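Local coordinates for protein Maltose/maltodextrin transport permease homologue (Bdellovibrio bacteriovorus HD100, PDB 6FFL) that binds maltotriose through this solute-binding domain, which is fused to the transmembrane subunit of an ABC transporter that probably imports maltodextrins, at residues F199-R204 and Q359-G364; E217-L222 and A229-G234; K28-I33 and A287-K292. One frame throughout, in Å; residues are numbered along the deposited sequence.

In the fold
The three contacts are spread over the two lobes of a solute-binding domain that holds its sugar between them. Contact 3 lies at the far end of the lobe built on the larger mixed sheet, where the loop after helix 13-29 meets helix 281-294. Contact 2 joins helix 216-224 to strand 228-234 of the four-stranded sheet in the other lobe, and contact 1 pairs helix 191-205 with the end of helix 346-362. Centres of contacts 1 and 2 are about 18 Å apart, 2 and 3 about 37 Å, 1 and 3 about 48 Å. Contact 2 nests inside the chain loops closed by contacts 1 and 3, which alternate and each join parts far apart in sequence.

Contact 1: F199-R204 and Q359-G364; sequences FILKLR and QKVLAG
Arg204 reaches from helix 191-205 to the C-terminal end of helix 346-362, where its NH1 donates to the carbonyl O of Leu362 at 2.9 Å. The bond is fairly straight (162° at the hydrogen) and arrives on a lone pair in the carbonyl plane, close to the plane of the guanidinium as well. A water extends the grip by bridging Arg204 NH2 to Val361 O. Two carbonyls of the last helical turn are thus served by one guanidinium, whose positive charge probably suits the helix end; Gly364 closes that turn in a Schellman motif. In the arginine chain, the bend at chi3 (73°) brings the NH1 edge of the guanidinium to Leu362 O.

Apolar contacts fill in beside this polar link. Leu201 divides its branches, with CD1 3.8 Å from Val361 CG1 and CD2 3.8 Å from Leu362 CD2. The same CD2 of Leu201 lies over one guanidinium face near its rim, while Leu362 CD2 comes 3.6 Å from Arg204 NH1.

Around this helix pair, Tyr358, one turn earlier on helix 346-362, touches Ile200 and Leu201, and helix 368-384 adds Pro368 against Leu201 and Ala371 against Val361.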
loop_
_atom_site.group_PDB
_atom_site.type_symbol
_atom_site.label_atom_id
_atom_site.label_comp_id
_atom_site.label_asym_id
_atom_site.label_seq_id
_atom_site.Cartn_x
_atom_site.Cartn_y
_atom_site.Cartn_z
ATOM N N PHE A 199 7.578 -15.524 -13.417
ATOM C CA PHE A 199 6.134 -15.753 -13.348
ATOM C C PHE A 199 5.378 -14.616 -14.012
ATOM O O PHE A 199 4.457 -14.844 -14.807
ATOM C CB PHE A 199 5.711 -15.908 -11.881
ATOM C CG PHE A 199 4.224 -16.051 -11.682
ATOM C CD1 PHE A 199 3.553 -17.190 -12.108
ATOM C CD2 PHE A 199 3.505 -15.039 -11.068
ATOM C CE1 PHE A 199 2.194 -17.316 -11.920
ATOM C CE2 PHE A 199 2.141 -15.160 -10.879
ATOM C CZ PHE A 199 1.489 -16.291 -11.301
ATOM N N ILE A 200 5.778 -13.378 -13.731
ATOM C CA ILE A 200 5.063 -12.252 -14.311
ATOM C C ILE A 200 5.400 -12.104 -15.793
ATOM O O ILE A 200 4.530 -11.767 -16.603
ATOM C CB ILE A 200 5.348 -10.983 -13.494
ATOM C CG1 ILE A 200 4.543 -11.055 -12.188
ATOM C CG2 ILE A 200 4.988 -9.719 -14.267
ATOM C CD1 ILE A 200 4.811 -9.932 -11.276
ATOM N N LEU A 201 6.647 -12.390 -16.190
ATOM C CA LEU A 201 6.944 -12.423 -17.618
ATOM C C LEU A 201 6.069 -13.441 -18.340
ATOM O O LEU A 201 5.622 -13.203 -19.468
ATOM C CB LEU A 201 8.423 -12.741 -17.859
ATOM C CG LEU A 201 9.442 -11.640 -17.609
ATOM C CD1 LEU A 201 10.832 -12.215 -17.829
ATOM C CD2 LEU A 201 9.213 -10.486 -18.549
ATOM N N LYS A 202 5.820 -14.584 -17.706
ATOM C CA LYS A 202 4.988 -15.604 -18.340
ATOM C C LYS A 202 3.552 -15.117 -18.485
ATOM O O LYS A 202 2.926 -15.321 -19.531
ATOM C CB LYS A 202 5.056 -16.900 -17.525
ATOM C CG LYS A 202 4.205 -18.057 -18.034
ATOM C CD LYS A 202 4.509 -19.315 -17.217
ATOM C CE LYS A 202 3.661 -20.507 -17.643
ATOM N NZ LYS A 202 2.232 -20.331 -17.258
ATOM N N LEU A 203 3.015 -14.465 -17.450
ATOM C CA LEU A 203 1.669 -13.901 -17.553
ATOM C C LEU A 203 1.567 -12.916 -18.713
ATOM O O LEU A 203 0.548 -12.873 -19.412
ATOM C CB LEU A 203 1.287 -13.206 -16.246
ATOM C CG LEU A 203 1.105 -14.039 -14.974
ATOM C CD1 LEU A 203 0.737 -13.149 -13.800
ATOM C CD2 LEU A 203 0.068 -15.127 -15.171
ATOM N N ARG A 204 2.624 -12.131 -18.946
ATOM C CA ARG A 204 2.572 -11.088 -19.965
ATOM C C ARG A 204 2.826 -11.637 -21.362
ATOM O O ARG A 204 2.161 -11.228 -22.321
ATOM C CB ARG A 204 3.589 -9.985 -19.637
ATOM C CG ARG A 204 3.535 -8.757 -20.552
ATOM C CD ARG A 204 4.777 -7.854 -20.374
ATOM N NE ARG A 204 5.957 -8.465 -20.981
ATOM C CZ ARG A 204 7.187 -7.960 -20.921
ATOM N NH1 ARG A 204 7.408 -6.819 -20.284
ATOM N NH2 ARG A 204 8.193 -8.596 -21.506
ATOM N N GLN A 359 12.435 -3.164 -13.922
ATOM C CA GLN A 359 12.175 -2.340 -15.098
ATOM C C GLN A 359 13.033 -2.795 -16.266
ATOM O O GLN A 359 12.565 -2.845 -17.410
ATOM C CB GLN A 359 12.428 -0.861 -14.785
ATOM C CG GLN A 359 11.901 0.108 -15.843
ATOM C CD GLN A 359 12.852 0.291 -17.021
ATOM O OE1 GLN A 359 14.057 0.062 -16.907
ATOM N NE2 GLN A 359 12.307 0.700 -18.165
ATOM N N LYS A 360 14.288 -3.156 -15.991
ATOM C CA LYS A 360 15.175 -3.604 -17.057
ATOM C C LYS A 360 14.762 -4.968 -17.584
ATOM O O LYS A 360 14.901 -5.243 -18.780
ATOM C CB LYS A 360 16.613 -3.652 -16.547
ATOM C CG LYS A 360 17.204 -2.299 -16.202
ATOM C CD LYS A 360 18.578 -2.499 -15.562
ATOM C CE LYS A 360 19.275 -1.184 -15.275
ATOM N NZ LYS A 360 20.618 -1.414 -14.672
ATOM N N VAL A 361 14.290 -5.850 -16.699
ATOM C CA VAL A 361 13.770 -7.141 -17.140
ATOM C C VAL A 361 12.570 -6.941 -18.055
ATOM O O VAL A 361 12.497 -7.503 -19.157
ATOM C CB VAL A 361 13.384 -8.007 -15.931
ATOM C CG1 VAL A 361 12.760 -9.319 -16.412
ATOM C CG2 VAL A 361 14.576 -8.266 -15.062
ATOM N N LEU A 362 11.588 -6.169 -17.585
ATOM C CA LEU A 362 10.381 -5.967 -18.381
ATOM C C LEU A 362 10.677 -5.239 -19.682
ATOM O O LEU A 362 9.984 -5.457 -20.681
ATOM C CB LEU A 362 9.341 -5.202 -17.569
ATOM C CG LEU A 362 8.808 -5.991 -16.372
ATOM C CD1 LEU A 362 7.827 -5.154 -15.591
ATOM C CD2 LEU A 362 8.155 -7.300 -16.804
ATOM N N ALA A 363 11.698 -4.377 -19.700
ATOM C CA ALA A 363 12.098 -3.725 -20.938
ATOM C C ALA A 363 12.904 -4.639 -21.852
ATOM O O ALA A 363 13.179 -4.261 -22.997
ATOM C CB ALA A 363 12.913 -2.460 -20.635
ATOM N N GLY A 364 13.301 -5.812 -21.373
ATOM C CA GLY A 364 13.934 -6.797 -22.232
ATOM C C GLY A 364 15.438 -6.696 -22.340
ATOM O O GLY A 364 16.008 -7.223 -23.302
HETATM O O HOH W 1 11.180 -8.755 -21.247
#

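Contact 2: E217-L222 and A229-G234; sequences ETANAL and AMLING
Ala219 on helix 216-224 points its CB at Leu231 of the strand, and CD1 of Leu231 meets it at 4.1 Å. The leucine gets there because its CG is anti to the backbone N (chi1 160°), which sends the branched end out from the strand to the helix. This is a light contact, one methyl against another, and the small alanine allows helix and strand to come close, with Ala219 CA and Leu231 CA 7.2 Å apart.

Two residues along the strand, Asn233 points to the same side, while Ile232 between them points away in the usual alternation. The Asn233 amide approaches that of Asn220 with the two planes nearly perpendicular. Asn220 OD1 and Asn233 ND2 stay 4.4 Å apart, too far for a bond, and the link runs through a tyrosine instead: Asn233 ND2 is bonded to the hydroxyls of Tyr216 and Tyr241, and Tyr241 OH also makes a weak bond to Asn220 OD1. At the other end of the Asn233 amide, OD1 receives N-H of Gly234 at 2.8 Å, from above the carbonyl plane. Bonds at both ends of this buried amide should hold its rotation.

Val158 of the neighbouring strand 157-158 touches both Ala219 and Leu231. A helix laid over a mixed sheet is the layered alpha/beta build of a periplasmic-binding-protein lobe, and here the strand leads toward the cleft, with the Asn233 side chain about 6 Å from a bound glucose unit.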
loop_
_atom_site.group_PDB
_atom_site.type_symbol
_atom_site.label_atom_id
_atom_site.label_comp_id
_atom_site.label_asym_id
_atom_site.label_seq_id
_atom_site.Cartn_x
_atom_site.Cartn_y
_atom_site.Cartn_z
ATOM N N GLU A 217 -2.859 3.583 -13.051
ATOM C CA GLU A 217 -4.100 4.180 -13.523
ATOM C C GLU A 217 -4.710 3.379 -14.663
ATOM O O GLU A 217 -5.938 3.348 -14.806
ATOM C CB GLU A 217 -3.871 5.627 -13.964
ATOM C CG GLU A 217 -5.168 6.374 -14.268
ATOM C CD GLU A 217 -6.281 6.091 -13.253
ATOM O OE1 GLU A 217 -6.018 6.145 -12.029
ATOM O OE2 GLU A 217 -7.425 5.816 -13.686
ATOM N N THR A 218 -3.879 2.730 -15.477
ATOM C CA THR A 218 -4.409 1.907 -16.561
ATOM C C THR A 218 -5.176 0.706 -16.012
ATOM O O THR A 218 -6.289 0.410 -16.466
ATOM C CB THR A 218 -3.270 1.463 -17.479
ATOM O OG1 THR A 218 -2.736 2.613 -18.154
ATOM C CG2 THR A 218 -3.768 0.446 -18.509
ATOM N N ALA A 219 -4.606 0.011 -15.021
ATOM C CA ALA A 219 -5.314 -1.115 -14.408
ATOM C C ALA A 219 -6.580 -0.640 -13.712
ATOM O O ALA A 219 -7.635 -1.279 -13.811
ATOM C CB ALA A 219 -4.406 -1.851 -13.419
ATOM N N ASN A 220 -6.491 0.497 -13.022
ATOM C CA ASN A 220 -7.634 1.086 -12.334
ATOM C C ASN A 220 -8.763 1.397 -13.308
ATOM O O ASN A 220 -9.917 1.008 -13.091
ATOM C CB ASN A 220 -7.169 2.357 -11.618
ATOM C CG ASN A 220 -8.168 2.868 -10.605
ATOM O OD1 ASN A 220 -8.638 2.129 -9.754
ATOM N ND2 ASN A 220 -8.478 4.157 -10.683
ATOM N N ALA A 221 -8.442 2.097 -14.400
ATOM C CA ALA A 221 -9.458 2.439 -15.391
ATOM C C ALA A 221 -10.053 1.195 -16.040
ATOM O O ALA A 221 -11.275 1.099 -16.209
ATOM C CB ALA A 221 -8.867 3.356 -16.461
ATOM N N LEU A 222 -9.208 0.240 -16.432
ATOM C CA LEU A 222 -9.722 -0.947 -17.111
ATOM C C LEU A 222 -10.713 -1.701 -16.231
ATOM O O LEU A 222 -11.737 -2.196 -16.720
ATOM C CB LEU A 222 -8.572 -1.860 -17.537
ATOM C CG LEU A 222 -7.711 -1.351 -18.709
ATOM C CD1 LEU A 222 -6.451 -2.181 -18.861
ATOM C CD2 LEU A 222 -8.494 -1.323 -20.022
ATOM N N ALA A 229 -11.445 -8.516 -16.117
ATOM C CA ALA A 229 -12.220 -9.400 -15.241
ATOM C C ALA A 229 -11.640 -9.427 -13.834
ATOM O O ALA A 229 -12.387 -9.470 -12.847
ATOM C CB ALA A 229 -12.265 -10.818 -15.809
ATOM N N MET A 230 -10.313 -9.393 -13.723
ATOM C CA MET A 230 -9.625 -9.513 -12.451
ATOM C C MET A 230 -8.600 -8.401 -12.311
ATOM O O MET A 230 -8.073 -7.890 -13.298
ATOM C CB MET A 230 -8.934 -10.878 -12.316
ATOM C CG MET A 230 -9.924 -12.002 -12.150
ATOM S SD MET A 230 -9.209 -13.640 -12.108
ATOM C CE MET A 230 -8.784 -13.909 -13.835
ATOM N N LEU A 231 -8.338 -8.032 -11.064
ATOM C CA LEU A 231 -7.409 -6.962 -10.726
ATOM C C LEU A 231 -6.638 -7.383 -9.487
ATOM O O LEU A 231 -7.166 -8.107 -8.640
ATOM C CB LEU A 231 -8.181 -5.651 -10.479
ATOM C CG LEU A 231 -7.523 -4.529 -9.675
ATOM C CD1 LEU A 231 -6.525 -3.814 -10.567
ATOM C CD2 LEU A 231 -8.566 -3.563 -9.178
ATOM N N ILE A 232 -5.380 -6.949 -9.372
ATOM C CA ILE A 232 -4.692 -7.014 -8.087
ATOM C C ILE A 232 -4.511 -5.581 -7.604
ATOM O O ILE A 232 -3.912 -4.754 -8.300
ATOM C CB ILE A 232 -3.355 -7.767 -8.168
ATOM C CG1 ILE A 232 -3.626 -9.245 -8.467
ATOM C CG2 ILE A 232 -2.600 -7.650 -6.812
ATOM C CD1 ILE A 232 -2.358 -10.071 -8.718
ATOM N N ASN A 233 -5.062 -5.280 -6.430
ATOM C CA ASN A 233 -4.989 -3.930 -5.890
ATOM C C ASN A 233 -5.227 -4.016 -4.389
ATOM O O ASN A 233 -5.535 -5.082 -3.845
ATOM C CB ASN A 233 -6.007 -3.001 -6.580
ATOM C CG ASN A 233 -5.575 -1.540 -6.588
ATOM O OD1 ASN A 233 -4.600 -1.159 -5.927
ATOM N ND2 ASN A 233 -6.291 -0.713 -7.351
ATOM N N GLY A 234 -5.071 -2.873 -3.715
ATOM C CA GLY A 234 -5.091 -2.836 -2.268
ATOM C C GLY A 234 -6.425 -2.346 -1.705
ATOM O O GLY A 234 -7.309 -1.899 -2.428
#

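Contact 3: K28-I33 and A287-K292; sequences KENPGI and AVKLLK
Asn30 and Ile33, the two residues that reach Lys289, are tied to each other by a backbone bond from Ile33 N to Asn30 O at 3.1 Å. That bond closes a type II beta turn, with Pro31 and Gly32 at its corners, directly after helix 13-29 ends. At the foot of the turn, the CB of each of the two residues is directed at helix 281-294.

The nearest part of Lys289 to both is its CD methylene. CD of the lysine sits 4.2 Å from Ile33 CD1, the two side chains crossing at about a right angle. The isoleucine presents CD1 because its CG1 runs anti to the carbonyl carbon (chi1 -53°) and the chain then continues extended. On the same side of the methylene, the amide of Asn30 approaches at a slant, with Asn30 CG 5.2 Å from Lys289 CD. Lysine bends at chi3 beside these two neighbours and carries NZ beyond the methylene. The packing is sparse and partly open to solvent, a surface contact in which Ile33 is the buried member.

Deeper in, Leu290 takes over from Lys289, packing on Leu23 and Phe26 of helix 13-29, and Phe26 also touches Ile33. The turn is the return loop of a beta-alpha-beta crossover: strand 4-9 leads into helix 13-29, and the chain comes back through residues 30-33 to strand 34-39, parallel to the first. Such crossover units build the lobes of periplasmic binding proteins, and helix 281-294 lies next to this one.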
loop_
_atom_site.group_PDB
_atom_site.type_symbol
_atom_site.label_atom_id
_atom_site.label_comp_id
_atom_site.label_asym_id
_atom_site.label_seq_id
_atom_site.Cartn_x
_atom_site.Cartn_y
_atom_site.Cartn_z
ATOM N N LYS A 28 -14.261 23.845 11.823
ATOM C CA LYS A 28 -15.463 24.363 12.464
ATOM C C LYS A 28 -15.350 24.280 13.981
ATOM O O LYS A 28 -15.747 25.209 14.693
ATOM C CB LYS A 28 -16.691 23.594 11.965
ATOM C CG LYS A 28 -17.966 23.840 12.765
ATOM C CD LYS A 28 -19.070 22.850 12.392
ATOM C CE LYS A 28 -19.727 23.203 11.062
ATOM N NZ LYS A 28 -21.221 23.262 11.159
ATOM N N GLU A 29 -14.796 23.184 14.493
ATOM C CA GLU A 29 -14.664 22.978 15.928
ATOM C C GLU A 29 -13.439 23.643 16.540
ATOM O O GLU A 29 -13.363 23.734 17.771
ATOM C CB GLU A 29 -14.626 21.488 16.244
ATOM C CG GLU A 29 -15.891 20.754 15.907
ATOM C CD GLU A 29 -15.779 19.274 16.212
ATOM O OE1 GLU A 29 -14.673 18.807 16.592
ATOM O OE2 GLU A 29 -16.810 18.565 16.125
ATOM N N ASN A 30 -12.498 24.121 15.734
ATOM C CA ASN A 30 -11.267 24.724 16.241
ATOM C C ASN A 30 -11.065 26.092 15.600
ATOM O O ASN A 30 -10.182 26.271 14.755
ATOM C CB ASN A 30 -10.065 23.815 15.982
ATOM C CG ASN A 30 -10.131 22.513 16.762
ATOM O OD1 ASN A 30 -10.847 21.583 16.389
ATOM N ND2 ASN A 30 -9.392 22.451 17.866
ATOM N N PRO A 31 -11.870 27.085 15.982
ATOM C CA PRO A 31 -11.588 28.456 15.552
ATOM C C PRO A 31 -10.153 28.830 15.882
ATOM O O PRO A 31 -9.637 28.515 16.957
ATOM C CB PRO A 31 -12.590 29.296 16.352
ATOM C CG PRO A 31 -13.682 28.369 16.688
ATOM C CD PRO A 31 -13.058 27.012 16.847
ATOM N N GLY A 32 -9.499 29.484 14.933
ATOM C CA GLY A 32 -8.112 29.839 15.067
ATOM C C GLY A 32 -7.158 28.909 14.353
ATOM O O GLY A 32 -6.002 29.285 14.134
ATOM N N ILE A 33 -7.601 27.710 13.980
ATOM C CA ILE A 33 -6.763 26.760 13.258
ATOM C C ILE A 33 -7.400 26.483 11.905
ATOM O O ILE A 33 -8.580 26.121 11.831
ATOM C CB ILE A 33 -6.566 25.443 14.035
ATOM C CG1 ILE A 33 -6.067 25.699 15.455
ATOM C CG2 ILE A 33 -5.606 24.524 13.279
ATOM C CD1 ILE A 33 -5.911 24.423 16.261
ATOM N N ALA A 287 -0.876 21.210 15.502
ATOM C CA ALA A 287 -0.605 19.955 14.807
ATOM C C ALA A 287 -0.954 18.758 15.681
ATOM O O ALA A 287 -1.475 17.747 15.191
ATOM C CB ALA A 287 0.866 19.905 14.380
ATOM N N VAL A 288 -0.673 18.851 16.980
ATOM C CA VAL A 288 -0.992 17.750 17.880
ATOM C C VAL A 288 -2.501 17.586 18.005
ATOM O O VAL A 288 -3.016 16.462 17.992
ATOM C CB VAL A 288 -0.303 17.968 19.240
ATOM C CG1 VAL A 288 -0.840 17.018 20.293
ATOM C CG2 VAL A 288 1.202 17.774 19.081
ATOM N N LYS A 289 -3.235 18.701 18.093
ATOM C CA LYS A 289 -4.695 18.634 18.112
ATOM C C LYS A 289 -5.228 17.956 16.858
ATOM O O LYS A 289 -6.107 17.092 16.932
ATOM C CB LYS A 289 -5.296 20.032 18.246
ATOM C CG LYS A 289 -5.186 20.632 19.628
ATOM C CD LYS A 289 -5.804 22.016 19.656
ATOM C CE LYS A 289 -6.496 22.288 20.977
ATOM N NZ LYS A 289 -6.490 23.741 21.276
ATOM N N LEU A 290 -4.694 18.328 15.693
ATOM C CA LEU A 290 -5.163 17.739 14.446
ATOM C C LEU A 290 -4.828 16.254 14.378
ATOM O O LEU A 290 -5.649 15.449 13.921
ATOM C CB LEU A 290 -4.560 18.486 13.259
ATOM C CG LEU A 290 -5.064 18.032 11.888
ATOM C CD1 LEU A 290 -6.573 18.241 11.803
ATOM C CD2 LEU A 290 -4.352 18.795 10.786
ATOM N N LEU A 291 -3.621 15.881 14.819
ATOM C CA LEU A 291 -3.216 14.476 14.846
ATOM C C LEU A 291 -4.149 13.640 15.716
ATOM O O LEU A 291 -4.539 12.527 15.339
ATOM C CB LEU A 291 -1.778 14.373 15.363
ATOM C CG LEU A 291 -1.244 12.993 15.738
ATOM C CD1 LEU A 291 -1.167 12.172 14.505
ATOM C CD2 LEU A 291 0.133 13.099 16.388
ATOM N N LYS A 292 -4.488 14.143 16.901
ATOM C CA LYS A 292 -5.412 13.419 17.767
ATOM C C LYS A 292 -6.797 13.327 17.135
ATOM O O LYS A 292 -7.459 12.287 17.224
ATOM C CB LYS A 292 -5.489 14.097 19.133
ATOM C CG LYS A 292 -4.196 14.020 19.963
ATOM C CD LYS A 292 -4.371 14.825 21.266
ATOM C CE LYS A 292 -3.178 14.696 22.197
ATOM N NZ LYS A 292 -3.289 15.629 23.371
#